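Regulatory protein SdiA (Escherichia coli, PDB 4LFU) activates transcription of the ftsQAZ cell-division genes and, as a LuxR-type quorum-sensing receptor, responds to acyl-homoserine lactone autoinducers of other bacteria. Local coordinates at residues T22-E25 and V26-I30; I30-Q33 and A34-L37; V68-Y71 and Q72-F76; E86-Q90 and G91-W95; N217-K221 and I222-N226. All coordinates share one frame; numbering follows the deposited sequence.

Interaction 1 (T22-E25 and V26-I30); sequences TAEE and VYHEI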
loop_
_atom_site.group_PDB
_atom_site.type_symbol
_atom_site.label_atom_id
_atom_site.label_comp_id
_atom_site.label_asym_id
_atom_site.label_seq_id
_atom_site.Cartn_x
_atom_site.Cartn_y
_atom_site.Cartn_z
ATOM N N THR A 22 -2.674 -5.129 24.129
ATOM C CA THR A 22 -2.402 -6.517 23.725
ATOM C C THR A 22 -3.138 -6.939 22.436
ATOM O O THR A 22 -4.137 -6.334 22.043
ATOM C CB THR A 22 -2.739 -7.538 24.865
ATOM O OG1 THR A 22 -4.093 -7.348 25.301
ATOM C CG2 THR A 22 -1.782 -7.379 26.053
ATOM N N ALA A 23 -2.616 -7.979 21.788
ATOM C CA ALA A 23 -3.286 -8.657 20.689
ATOM C C ALA A 23 -4.721 -9.122 21.024
ATOM O O ALA A 23 -5.640 -8.865 20.245
ATOM C CB ALA A 23 -2.439 -9.825 20.215
ATOM N N GLU A 24 -4.918 -9.776 22.171
ATOM C CA GLU A 24 -6.255 -10.263 22.586
ATOM C C GLU A 24 -7.308 -9.159 22.695
ATOM O O GLU A 24 -8.476 -9.400 22.394
ATOM C CB GLU A 24 -6.190 -11.135 23.863
ATOM C CG GLU A 24 -7.490 -11.188 24.765
ATOM C CD GLU A 24 -8.722 -11.925 24.162
ATOM O OE1 GLU A 24 -8.659 -12.469 23.025
ATOM O OE2 GLU A 24 -9.780 -11.950 24.846
ATOM N N GLU A 25 -6.899 -7.954 23.092
ATOM C CA GLU A 25 -7.811 -6.805 23.149
ATOM C C GLU A 25 -8.269 -6.401 21.759
ATOM O O GLU A 25 -9.405 -5.955 21.580
ATOM C CB GLU A 25 -7.138 -5.588 23.787
ATOM C CG GLU A 25 -6.962 -5.588 25.303
ATOM C CD GLU A 25 -6.207 -4.327 25.761
ATOM O OE1 GLU A 25 -6.806 -3.222 25.765
ATOM O OE2 GLU A 25 -5.008 -4.430 26.080
ATOM N N VAL A 26 -7.362 -6.518 20.787
ATOM C CA VAL A 26 -7.672 -6.249 19.374
ATOM C C VAL A 26 -8.664 -7.303 18.850
ATOM O O VAL A 26 -9.714 -6.954 18.287
ATOM C CB VAL A 26 -6.370 -6.224 18.485
ATOM C CG1 VAL A 26 -6.710 -6.018 17.053
ATOM C CG2 VAL A 26 -5.392 -5.146 18.946
ATOM N N TYR A 27 -8.337 -8.583 19.063
ATOM C CA TYR A 27 -9.195 -9.686 18.615
ATOM C C TYR A 27 -10.559 -9.688 19.280
ATOM O O TYR A 27 -11.573 -9.876 18.614
ATOM C CB TYR A 27 -8.510 -11.036 18.771
ATOM C CG TYR A 27 -7.243 -11.140 17.975
ATOM C CD1 TYR A 27 -7.210 -10.793 16.627
ATOM C CD2 TYR A 27 -6.083 -11.601 18.558
ATOM C CE1 TYR A 27 -6.024 -10.894 15.884
ATOM C CE2 TYR A 27 -4.905 -11.702 17.837
ATOM C CZ TYR A 27 -4.882 -11.346 16.503
ATOM O OH TYR A 27 -3.699 -11.458 15.788
ATOM N N HIS A 28 -10.585 -9.418 20.578
ATOM C CA HIS A 28 -11.845 -9.359 21.311
ATOM C C HIS A 28 -12.770 -8.256 20.794
ATOM O O HIS A 28 -13.980 -8.464 20.677
ATOM C CB HIS A 28 -11.601 -9.213 22.823
ATOM C CG HIS A 28 -12.866 -9.154 23.619
ATOM N ND1 HIS A 28 -13.382 -7.970 24.111
ATOM C CD2 HIS A 28 -13.746 -10.126 23.968
ATOM C CE1 HIS A 28 -14.519 -8.221 24.741
ATOM N NE2 HIS A 28 -14.761 -9.519 24.668
ATOM N N GLU A 29 -12.199 -7.090 20.481
ATOM C CA GLU A 29 -12.952 -5.967 19.922
ATOM C C GLU A 29 -13.505 -6.268 18.532
ATOM O O GLU A 29 -14.622 -5.862 18.219
ATOM C CB GLU A 29 -12.097 -4.691 19.906
ATOM C CG GLU A 29 -12.841 -3.387 19.523
ATOM C CD GLU A 29 -14.062 -3.099 20.406
ATOM O OE1 GLU A 29 -13.966 -3.277 21.645
ATOM O OE2 GLU A 29 -15.121 -2.694 19.866
ATOM N N ILE A 30 -12.731 -6.972 17.698
ATOM C CA ILE A 30 -13.210 -7.387 16.372
ATOM C C ILE A 30 -14.368 -8.371 16.502
ATOM O O ILE A 30 -15.369 -8.233 15.799
ATOM C CB ILE A 30 -12.115 -8.013 15.489
ATOM C CG1 ILE A 30 -11.119 -6.940 15.031
ATOM C CG2 ILE A 30 -12.748 -8.756 14.289
ATOM C CD1 ILE A 30 -9.776 -7.525 14.584
#
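Tyr27 N, His28 N and Glu29 N bond back to Ala23 O, Glu24 O and Glu25 O, the i to i+4 pattern at the start of an alpha helix, with His28 N to Glu24 O at 2.8 Å, while Val26 N reaches Thr22 O only weakly. The phenol ring of Tyr27 leans back along the helix, its CG anti to the carbonyl carbon (chi1 -60°), and this sets CE2 3.9 Å from CB of Ala23. One residue along, the bent chain of Glu24 brings OE2 to 3.9 Å from CB of His28, the residue a turn later, a passing contact at an oblique angle, with carboxylate and imidazole planes 51° apart. Thr22 is the N-cap of helix 23-36, which lies in the autoinducer-binding domain, and the carboxylate of Glu25 folds back to it: OE2 accepts a weak bond from Thr22 N at 3.1 Å and is also bonded to Glu21 N. The other oxygen, OE1, forms a salt bridge with Arg19. Val26 packs against Ser161 and Ala164 of helix 147-167, and Tyr27 stacks on Tyr60.

Interaction 2 (I30-Q33 and A34-L37); sequences IELQ and AQQL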
loop_
_atom_site.group_PDB
_atom_site.type_symbol
_atom_site.label_atom_id
_atom_site.label_comp_id
_atom_site.label_asym_id
_atom_site.label_seq_id
_atom_site.Cartn_x
_atom_site.Cartn_y
_atom_site.Cartn_z
ATOM N N ILE A 30 -12.731 -6.972 17.698
ATOM C CA ILE A 30 -13.210 -7.387 16.372
ATOM C C ILE A 30 -14.368 -8.371 16.502
ATOM O O ILE A 30 -15.369 -8.233 15.799
ATOM C CB ILE A 30 -12.115 -8.013 15.489
ATOM C CG1 ILE A 30 -11.119 -6.940 15.031
ATOM C CG2 ILE A 30 -12.748 -8.756 14.289
ATOM C CD1 ILE A 30 -9.776 -7.525 14.584
ATOM N N GLU A 31 -14.232 -9.331 17.422
ATOM C CA GLU A 31 -15.322 -10.272 17.738
ATOM C C GLU A 31 -16.613 -9.558 18.178
ATOM O O GLU A 31 -17.688 -9.827 17.643
ATOM C CB GLU A 31 -14.895 -11.310 18.779
ATOM C CG GLU A 31 -15.990 -12.356 19.025
ATOM C CD GLU A 31 -15.561 -13.471 19.960
ATOM O OE1 GLU A 31 -15.699 -14.654 19.564
ATOM O OE2 GLU A 31 -15.080 -13.168 21.086
ATOM N N LEU A 32 -16.486 -8.628 19.123
ATOM C CA LEU A 32 -17.613 -7.789 19.561
ATOM C C LEU A 32 -18.270 -6.986 18.438
ATOM O O LEU A 32 -19.498 -6.922 18.363
ATOM C CB LEU A 32 -17.173 -6.865 20.697
ATOM C CG LEU A 32 -18.197 -6.360 21.723
ATOM C CD1 LEU A 32 -18.446 -4.838 21.600
ATOM C CD2 LEU A 32 -19.528 -7.176 21.740
ATOM N N GLN A 33 -17.451 -6.384 17.572
ATOM C CA GLN A 33 -17.924 -5.612 16.411
ATOM C C GLN A 33 -18.631 -6.485 15.375
ATOM O O GLN A 33 -19.635 -6.086 14.813
ATOM C CB GLN A 33 -16.753 -4.867 15.734
ATOM C CG GLN A 33 -16.215 -3.685 16.509
ATOM C CD GLN A 33 -17.280 -2.664 16.825
ATOM O OE1 GLN A 33 -18.111 -2.338 15.970
ATOM N NE2 GLN A 33 -17.277 -2.160 18.067
ATOM N N ALA A 34 -18.095 -7.676 15.121
ATOM C CA ALA A 34 -18.758 -8.644 14.247
ATOM C C ALA A 34 -20.174 -8.932 14.767
ATOM O O ALA A 34 -21.148 -8.904 14.008
ATOM C CB ALA A 34 -17.946 -9.927 14.171
ATOM N N GLN A 35 -20.250 -9.197 16.072
ATOM C CA GLN A 35 -21.493 -9.461 16.793
ATOM C C GLN A 35 -22.510 -8.325 16.704
ATOM O O GLN A 35 -23.694 -8.576 16.484
ATOM C CB GLN A 35 -21.182 -9.845 18.249
ATOM C CG GLN A 35 -20.886 -11.353 18.372
ATOM C CD GLN A 35 -20.017 -11.749 19.566
ATOM O OE1 GLN A 35 -19.517 -12.876 19.618
ATOM N NE2 GLN A 35 -19.834 -10.833 20.526
ATOM N N GLN A 36 -22.041 -7.084 16.829
ATOM C CA GLN A 36 -22.907 -5.910 16.662
ATOM C C GLN A 36 -23.478 -5.771 15.257
ATOM O O GLN A 36 -24.621 -5.331 15.082
ATOM C CB GLN A 36 -22.178 -4.630 17.059
ATOM C CG GLN A 36 -22.041 -4.475 18.561
ATOM C CD GLN A 36 -21.373 -3.176 18.956
ATOM O OE1 GLN A 36 -21.557 -2.136 18.308
ATOM N NE2 GLN A 36 -20.600 -3.219 20.033
ATOM N N LEU A 37 -22.688 -6.157 14.255
ATOM C CA LEU A 37 -23.172 -6.184 12.875
ATOM C C LEU A 37 -23.991 -7.441 12.572
ATOM O O LEU A 37 -24.418 -7.629 11.443
ATOM C CB LEU A 37 -22.008 -6.043 11.892
ATOM C CG LEU A 37 -21.159 -4.770 11.966
ATOM C CD1 LEU A 37 -19.894 -4.934 11.137
ATOM C CD2 LEU A 37 -21.959 -3.585 11.488
HETATM O O HOH W 1 -21.242 -1.158 15.442
#
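Glu31 and Gln35, one turn apart near the C-terminal end of helix 23-36 in the autoinducer-binding domain, meet where Glu31 CG lies 3.6 Å from OE1 of Gln35, a packing contact with carboxylate and amide planes only 20° from parallel. The extended chain of Glu31, its CG trans to N at chi1 -175°, presents its CG to that amide. Beneath these side chains runs the helical backbone: Ala34 N to Ile30 O at 2.9 Å, and in the same i to i+4 sense Gln35 N to Glu31 O, Gln36 N to Leu32 O and Leu37 N to Gln33 O. Further out, the flank carrying Ile30, Ala34 and Leu37 is buried against Phe135 of strand 130-137. Gln33 bends at chi2 (-56°), and its NE2 donates to Glu29. A water links the amide oxygens of Gln33 and Gln36, donating to Gln36 OE1 at 3.0 Å and weakly to Gln33 OE1 at 3.4 Å.

Interaction 3 (V68-Y71 and Q72-F76); sequences VSYY and QAKNF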
loop_
_atom_site.group_PDB
_atom_site.type_symbol
_atom_site.label_atom_id
_atom_site.label_comp_id
_atom_site.label_asym_id
_atom_site.label_seq_id
_atom_site.Cartn_x
_atom_site.Cartn_y
_atom_site.Cartn_z
ATOM N N VAL A 68 -11.056 -24.862 10.678
ATOM C CA VAL A 68 -9.758 -24.306 10.316
ATOM C C VAL A 68 -8.849 -25.467 9.900
ATOM O O VAL A 68 -8.220 -25.462 8.841
ATOM C CB VAL A 68 -9.134 -23.523 11.535
ATOM C CG1 VAL A 68 -7.676 -23.150 11.272
ATOM C CG2 VAL A 68 -9.937 -22.298 11.863
ATOM N N SER A 69 -8.815 -26.476 10.761
ATOM C CA SER A 69 -8.027 -27.685 10.543
ATOM C C SER A 69 -8.410 -28.370 9.224
ATOM O O SER A 69 -7.542 -28.875 8.503
ATOM C CB SER A 69 -8.198 -28.605 11.760
ATOM O OG SER A 69 -7.450 -29.787 11.621
ATOM N N TYR A 70 -9.703 -28.326 8.894
ATOM C CA TYR A 70 -10.246 -28.902 7.639
ATOM C C TYR A 70 -9.875 -28.083 6.415
ATOM O O TYR A 70 -9.475 -28.632 5.392
ATOM C CB TYR A 70 -11.789 -29.031 7.732
ATOM C CG TYR A 70 -12.454 -29.831 6.635
ATOM C CD1 TYR A 70 -12.446 -31.239 6.651
ATOM C CD2 TYR A 70 -13.107 -29.194 5.603
ATOM C CE1 TYR A 70 -13.078 -31.983 5.646
ATOM C CE2 TYR A 70 -13.741 -29.922 4.567
ATOM C CZ TYR A 70 -13.723 -31.317 4.595
ATOM O OH TYR A 70 -14.347 -32.016 3.561
ATOM N N TYR A 71 -10.051 -26.763 6.514
ATOM C CA TYR A 71 -9.593 -25.801 5.482
ATOM C C TYR A 71 -8.103 -25.961 5.134
ATOM O O TYR A 71 -7.723 -25.867 3.971
ATOM C CB TYR A 71 -9.910 -24.383 5.980
ATOM C CG TYR A 71 -9.560 -23.203 5.096
ATOM C CD1 TYR A 71 -8.237 -22.778 4.950
ATOM C CD2 TYR A 71 -10.561 -22.454 4.476
ATOM C CE1 TYR A 71 -7.928 -21.656 4.185
ATOM C CE2 TYR A 71 -10.250 -21.327 3.714
ATOM C CZ TYR A 71 -8.938 -20.954 3.575
ATOM O OH TYR A 71 -8.617 -19.874 2.829
ATOM N N GLN A 72 -7.275 -26.215 6.148
ATOM C CA GLN A 72 -5.825 -26.429 5.984
ATOM C C GLN A 72 -5.470 -27.747 5.315
ATOM O O GLN A 72 -4.611 -27.778 4.430
ATOM C CB GLN A 72 -5.113 -26.310 7.336
ATOM C CG GLN A 72 -5.049 -24.865 7.867
ATOM C CD GLN A 72 -4.489 -24.778 9.281
ATOM O OE1 GLN A 72 -4.793 -25.620 10.141
ATOM N NE2 GLN A 72 -3.675 -23.753 9.537
ATOM N N ALA A 73 -6.127 -28.826 5.750
ATOM C CA ALA A 73 -5.945 -30.184 5.205
ATOM C C ALA A 73 -6.429 -30.301 3.764
ATOM O O ALA A 73 -5.871 -31.081 2.988
ATOM C CB ALA A 73 -6.659 -31.222 6.081
ATOM N N LYS A 74 -7.459 -29.535 3.392
ATOM C CA LYS A 74 -7.942 -29.586 2.007
ATOM C C LYS A 74 -7.240 -28.591 1.091
ATOM O O LYS A 74 -7.525 -28.550 -0.086
ATOM C CB LYS A 74 -9.463 -29.399 1.942
ATOM C CG LYS A 74 -10.265 -30.452 2.690
ATOM C CD LYS A 74 -10.161 -31.797 1.988
ATOM C CE LYS A 74 -10.627 -32.918 2.892
ATOM N NZ LYS A 74 -10.412 -34.222 2.216
ATOM N N ASN A 75 -6.326 -27.783 1.631
ATOM C CA ASN A 75 -5.616 -26.749 0.857
ATOM C C ASN A 75 -6.594 -25.790 0.188
ATOM O O ASN A 75 -6.425 -25.419 -0.964
ATOM C CB ASN A 75 -4.610 -27.369 -0.136
ATOM C CG ASN A 75 -3.654 -26.326 -0.797
ATOM O OD1 ASN A 75 -3.233 -26.519 -1.939
ATOM N ND2 ASN A 75 -3.304 -25.250 -0.080
ATOM N N PHE A 76 -7.622 -25.386 0.932
ATOM C CA PHE A 76 -8.599 -24.437 0.424
ATOM C C PHE A 76 -7.985 -23.075 0.211
ATOM O O PHE A 76 -8.595 -22.239 -0.409
ATOM C CB PHE A 76 -9.815 -24.311 1.353
ATOM C CG PHE A 76 -10.756 -25.497 1.323
ATOM C CD1 PHE A 76 -10.813 -26.353 0.221
ATOM C CD2 PHE A 76 -11.626 -25.727 2.386
ATOM C CE1 PHE A 76 -11.724 -27.440 0.194
ATOM C CE2 PHE A 76 -12.535 -26.811 2.369
ATOM C CZ PHE A 76 -12.570 -27.663 1.270
#
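A Schellman motif ends helix 65-73 of the autoinducer-binding domain: Asn75, with positive phi (56°), turns the chain so that Phe76 N bonds to Tyr71 O at 3.1 Å. The reversal lays Phe76 over Tyr71. Its CB sits above the middle of the tyrosine ring, 3.8 Å from the centroid, in a CH-pi contact, and the edge of the phenylalanine ring is turned to the same tyrosine in an offset edge-to-face pair with the planes at 87°. Another CH-pi contact joins Lys74 to Tyr70, the lysine CG riding over one face toward the rim, 4.1 Å from the centroid. A bend at chi2 (-69°) carries the lysine chain across the phenol ring, bringing CE to 3.8 Å from CE1 of Tyr70. Outside the turn, Phe76 packs on Pro105, Leu106 and Ala109 of helix 104-112, and Tyr71 OH is hydrogen-bonded to Asp80; a tetraethylene glycol, probably from the crystallisation liquor, lies about 4 Å from the Tyr71 side chain. Tyr70 and Phe76 touch as well, CE2 to CE2 at 4.0 Å.

Interaction 4 (E86-Q90 and G91-W95); sequences ENFSQ and GHLMW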
loop_
_atom_site.group_PDB
_atom_site.type_symbol
_atom_site.label_atom_id
_atom_site.label_comp_id
_atom_site.label_asym_id
_atom_site.label_seq_id
_atom_site.Cartn_x
_atom_site.Cartn_y
_atom_site.Cartn_z
ATOM N N GLU A 86 -7.994 -8.995 -6.498
ATOM C CA GLU A 86 -8.602 -8.772 -7.817
ATOM C C GLU A 86 -10.127 -8.864 -7.820
ATOM O O GLU A 86 -10.778 -8.341 -8.720
ATOM C CB GLU A 86 -8.013 -9.725 -8.857
ATOM C CG GLU A 86 -6.589 -9.339 -9.351
ATOM C CD GLU A 86 -5.583 -10.497 -9.237
ATOM O OE1 GLU A 86 -5.319 -11.172 -10.268
ATOM O OE2 GLU A 86 -5.068 -10.742 -8.109
ATOM N N ASN A 87 -10.735 -9.498 -6.829
ATOM C CA ASN A 87 -12.195 -9.515 -6.889
ATOM C C ASN A 87 -12.934 -8.617 -5.868
ATOM O O ASN A 87 -14.147 -8.694 -5.689
ATOM C CB ASN A 87 -12.756 -10.945 -7.121
ATOM C CG ASN A 87 -12.431 -11.876 -6.021
ATOM O OD1 ASN A 87 -12.624 -11.524 -4.865
ATOM N ND2 ASN A 87 -11.938 -13.083 -6.351
ATOM N N PHE A 88 -12.176 -7.705 -5.271
ATOM C CA PHE A 88 -12.705 -6.687 -4.371
ATOM C C PHE A 88 -13.030 -5.402 -5.143
ATOM O O PHE A 88 -12.398 -5.078 -6.140
ATOM C CB PHE A 88 -11.665 -6.372 -3.286
ATOM C CG PHE A 88 -11.590 -7.404 -2.197
ATOM C CD1 PHE A 88 -10.965 -8.630 -2.408
ATOM C CD2 PHE A 88 -12.146 -7.154 -0.963
ATOM C CE1 PHE A 88 -10.901 -9.574 -1.398
ATOM C CE2 PHE A 88 -12.064 -8.094 0.037
ATOM C CZ PHE A 88 -11.449 -9.306 -0.192
ATOM N N SER A 89 -14.019 -4.664 -4.672
ATOM C CA SER A 89 -14.234 -3.327 -5.203
ATOM C C SER A 89 -14.193 -2.343 -4.042
ATOM O O SER A 89 -14.899 -2.530 -3.058
ATOM C CB SER A 89 -15.564 -3.259 -5.952
ATOM O OG SER A 89 -15.824 -1.933 -6.360
ATOM N N GLN A 90 -13.346 -1.318 -4.155
ATOM C CA GLN A 90 -13.113 -0.339 -3.082
ATOM C C GLN A 90 -12.621 -0.993 -1.792
ATOM O O GLN A 90 -12.992 -0.566 -0.700
ATOM C CB GLN A 90 -14.372 0.499 -2.803
ATOM C CG GLN A 90 -14.339 1.933 -3.381
ATOM C CD GLN A 90 -14.716 1.949 -4.835
ATOM O OE1 GLN A 90 -15.604 1.199 -5.262
ATOM N NE2 GLN A 90 -14.041 2.785 -5.621
ATOM N N GLY A 91 -11.815 -2.044 -1.919
ATOM C CA GLY A 91 -11.379 -2.804 -0.745
ATOM C C GLY A 91 -12.430 -3.734 -0.132
ATOM O O GLY A 91 -12.143 -4.442 0.832
ATOM N N HIS A 92 -13.614 -3.773 -0.740
ATOM C CA HIS A 92 -14.790 -4.439 -0.202
ATOM C C HIS A 92 -15.294 -5.604 -1.069
ATOM O O HIS A 92 -15.228 -5.570 -2.294
ATOM C CB HIS A 92 -15.900 -3.403 -0.009
ATOM C CG HIS A 92 -17.074 -3.903 0.772
ATOM N ND1 HIS A 92 -17.021 -4.117 2.135
ATOM C CD2 HIS A 92 -18.337 -4.213 0.387
ATOM C CE1 HIS A 92 -18.205 -4.532 2.558
ATOM N NE2 HIS A 92 -19.020 -4.599 1.518
ATOM N N LEU A 93 -15.781 -6.641 -0.401
ATOM C CA LEU A 93 -16.316 -7.829 -1.065
ATOM C C LEU A 93 -17.459 -8.486 -0.272
ATOM O O LEU A 93 -17.241 -9.128 0.757
ATOM C CB LEU A 93 -15.208 -8.845 -1.358
ATOM C CG LEU A 93 -15.570 -10.190 -2.017
ATOM C CD1 LEU A 93 -16.223 -10.017 -3.408
ATOM C CD2 LEU A 93 -14.320 -11.067 -2.093
ATOM N N MET A 94 -18.678 -8.290 -0.758
ATOM C CA MET A 94 -19.852 -8.973 -0.232
ATOM C C MET A 94 -19.848 -10.350 -0.887
ATOM O O MET A 94 -19.727 -10.424 -2.104
ATOM C CB MET A 94 -21.123 -8.184 -0.601
ATOM C CG MET A 94 -22.427 -8.788 -0.055
ATOM S SD MET A 94 -22.574 -8.488 1.703
ATOM C CE MET A 94 -23.179 -10.067 2.264
ATOM N N TRP A 95 -19.947 -11.430 -0.109
ATOM C CA TRP A 95 -19.908 -12.796 -0.707
ATOM C C TRP A 95 -21.163 -13.101 -1.520
ATOM O O TRP A 95 -22.275 -12.733 -1.132
ATOM C CB TRP A 95 -19.682 -13.922 0.318
ATOM C CG TRP A 95 -18.471 -13.754 1.194
ATOM C CD1 TRP A 95 -17.484 -12.794 1.084
ATOM C CD2 TRP A 95 -18.106 -14.575 2.314
ATOM N NE1 TRP A 95 -16.557 -12.966 2.080
ATOM C CE2 TRP A 95 -16.909 -14.046 2.848
ATOM C CE3 TRP A 95 -18.690 -15.689 2.931
ATOM C CZ2 TRP A 95 -16.269 -14.606 3.954
ATOM C CZ3 TRP A 95 -18.065 -16.238 4.053
ATOM C CH2 TRP A 95 -16.858 -15.696 4.543
#
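Two backbone hydrogen bonds join Ser89 to His92 in both directions. Ser89 N donates to His92 O at 2.8 Å, nearly straight and in the carbonyl plane, whereas the return bond from His92 N to Ser89 O, 2.9 Å long, comes from well above the carbonyl plane, 62° out of it. Gln90 and Gly91 occupy the corner, both with positive phi.

Apolar contact gathers on Phe88 and Leu93, whose side chains meet at about a right angle. Leu93 CB stands over one face of the ring, toward the rim, 3.7 Å from the centroid in a CH-pi contact, and CD2 reaches on to 3.8 Å from CE1 of Phe88. With chi1 at 178° the leucine branch swings away from its own N-H, and CD1 comes to 3.4 Å from the backbone oxygen (O) of Asn87. A bent CA-H...O contact, Phe88 CA to His92 O at 3.5 Å, lies beside them.

Two polar ends find partners beyond the turn: His92 ND1 is hydrogen-bonded to Gln121, and Gln90 NE2 makes a weak hydrogen bond to Glu160 of the second subunit. Phe88 meets Tyr122 edge-to-face. Gly91 and Leu93 also form backbone hydrogen bonds with strand 117-124. The whole is a type I' turn closed by a single antiparallel bridge, leading into strand 92-94, an outermost strand, within this chain, of the antiparallel sheet of the autoinducer-binding domain.

Interaction 5 (N217-K221 and I222-N226); sequences NMQKK and INAPN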
loop_
_atom_site.group_PDB
_atom_site.type_symbol
_atom_site.label_atom_id
_atom_site.label_comp_id
_atom_site.label_asym_id
_atom_site.label_seq_id
_atom_site.Cartn_x
_atom_site.Cartn_y
_atom_site.Cartn_z
ATOM N N ASN A 217 27.621 -7.669 5.821
ATOM C CA ASN A 217 26.964 -7.402 7.113
ATOM C C ASN A 217 25.433 -7.485 7.029
ATOM O O ASN A 217 24.785 -7.919 7.971
ATOM C CB ASN A 217 27.367 -6.025 7.691
ATOM C CG ASN A 217 28.873 -5.923 8.039
ATOM O OD1 ASN A 217 29.566 -6.932 8.199
ATOM N ND2 ASN A 217 29.366 -4.690 8.179
ATOM N N MET A 218 24.876 -7.022 5.912
ATOM C CA MET A 218 23.444 -7.072 5.641
ATOM C C MET A 218 23.012 -8.534 5.390
ATOM O O MET A 218 21.942 -8.954 5.821
ATOM C CB MET A 218 23.113 -6.208 4.421
ATOM C CG MET A 218 23.034 -4.703 4.679
ATOM S SD MET A 218 22.512 -3.733 3.234
ATOM C CE MET A 218 23.922 -3.853 2.133
ATOM N N GLN A 219 23.866 -9.283 4.695
ATOM C CA GLN A 219 23.655 -10.706 4.434
ATOM C C GLN A 219 23.672 -11.463 5.736
ATOM O O GLN A 219 22.773 -12.255 5.996
ATOM C CB GLN A 219 24.714 -11.256 3.460
ATOM C CG GLN A 219 24.331 -11.050 2.019
ATOM C CD GLN A 219 25.490 -11.044 1.051
ATOM O OE1 GLN A 219 25.653 -10.093 0.271
ATOM N NE2 GLN A 219 26.284 -12.102 1.060
ATOM N N LYS A 220 24.678 -11.179 6.566
ATOM C CA LYS A 220 24.781 -11.760 7.899
ATOM C C LYS A 220 23.585 -11.445 8.806
ATOM O O LYS A 220 23.031 -12.362 9.405
ATOM C CB LYS A 220 26.152 -11.417 8.540
ATOM C CG LYS A 220 26.270 -11.577 10.076
ATOM C CD LYS A 220 27.704 -11.230 10.614
ATOM C CE LYS A 220 28.148 -9.754 10.360
ATOM N NZ LYS A 220 27.112 -8.700 10.710
ATOM N N LYS A 221 23.163 -10.183 8.879
ATOM C CA LYS A 221 21.997 -9.784 9.703
ATOM C C LYS A 221 20.708 -10.595 9.462
ATOM O O LYS A 221 20.040 -10.972 10.430
ATOM C CB LYS A 221 21.654 -8.305 9.511
ATOM C CG LYS A 221 22.518 -7.347 10.264
ATOM C CD LYS A 221 22.302 -5.924 9.751
ATOM C CE LYS A 221 23.077 -4.903 10.579
ATOM N NZ LYS A 221 22.846 -3.502 10.055
ATOM N N ILE A 222 20.342 -10.811 8.187
ATOM C CA ILE A 222 19.080 -11.497 7.822
ATOM C C ILE A 222 19.267 -12.927 7.300
ATOM O O ILE A 222 18.326 -13.534 6.819
ATOM C CB ILE A 222 18.201 -10.668 6.809
ATOM C CG1 ILE A 222 18.868 -10.531 5.444
ATOM C CG2 ILE A 222 17.866 -9.300 7.378
ATOM C CD1 ILE A 222 17.893 -10.224 4.296
ATOM N N ASN A 223 20.487 -13.444 7.374
ATOM C CA ASN A 223 20.809 -14.792 6.917
ATOM C C ASN A 223 20.527 -15.024 5.410
ATOM O O ASN A 223 20.057 -16.087 5.012
ATOM C CB ASN A 223 20.106 -15.819 7.827
ATOM C CG ASN A 223 20.744 -17.202 7.789
ATOM O OD1 ASN A 223 20.067 -18.201 8.068
ATOM N ND2 ASN A 223 22.046 -17.276 7.468
ATOM N N ALA A 224 20.851 -14.030 4.575
ATOM C CA ALA A 224 20.672 -14.121 3.126
ATOM C C ALA A 224 21.873 -14.768 2.434
ATOM O O ALA A 224 22.987 -14.602 2.890
ATOM C CB ALA A 224 20.406 -12.737 2.537
ATOM N N PRO A 225 21.642 -15.537 1.338
ATOM C CA PRO A 225 22.784 -16.094 0.573
ATOM C C PRO A 225 23.549 -15.103 -0.346
ATOM O O PRO A 225 24.685 -15.384 -0.747
ATOM C CB PRO A 225 22.130 -17.201 -0.268
ATOM C CG PRO A 225 20.744 -16.754 -0.457
ATOM C CD PRO A 225 20.344 -15.979 0.783
ATOM N N ASN A 226 22.933 -13.978 -0.694
ATOM C CA ASN A 226 23.562 -12.995 -1.588
ATOM C C ASN A 226 22.855 -11.634 -1.491
ATOM O O ASN A 226 21.870 -11.512 -0.793
ATOM C CB ASN A 226 23.575 -13.497 -3.048
ATOM C CG ASN A 226 22.227 -14.032 -3.501
ATOM O OD1 ASN A 226 22.138 -15.168 -3.941
ATOM N ND2 ASN A 226 21.175 -13.248 -3.351
#
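Gln219 O accepts the backbone N-H of Ala224 at 3.0 Å. Two weak bonds accompany it, from Ile222 N to Met218 O and from Asn223 N to Lys220 O, both 3.4 Å long. Asn223 takes positive phi (60°), which completes a Schellman motif at the end of helix 208-222 in the LuxR-type helix-turn-helix domain and sends the chain toward helix 227-237, where Asn226 is the N-cap. The Gln219 side chain spans the resulting bend: its extended chain brings CG to 3.8 Å from Asn226 O and 4.3 Å from CB of Ala224. Ile222 CG1 lies between the backbone N and the carbonyl carbon (chi1 66°), which leaves it 3.5 Å from Met218 O. Lys221 extends away from the turn, its NZ held in a salt bridge by Glu184 and hydrogen-bonded to Asn179 O. Pro225 and Asn226 pack against Gly194 of the second subunit.

Interactions 1 and 2 share Ile30 and belong to one helix, 23-36: the first lies at its N-terminal end, the second at its C-terminal end, each partly buried, with centres about 11 Å apart. Interactions 3 and 4, both surface contacts, follow in series along the same domain, their nearest atoms about 9 Å apart; aromatic CH-pi packing marks them, in place of the backbone bonds and acidic or amide side chains prominent in helix 23-36. Interaction 5 stands alone in the DNA-binding domain, about 34 to 43 Å from the others between centres, yet it repeats the Schellman ending of interaction 3 with a glutamine where that one uses rings. Only interactions 4 and 5 touch the second subunit.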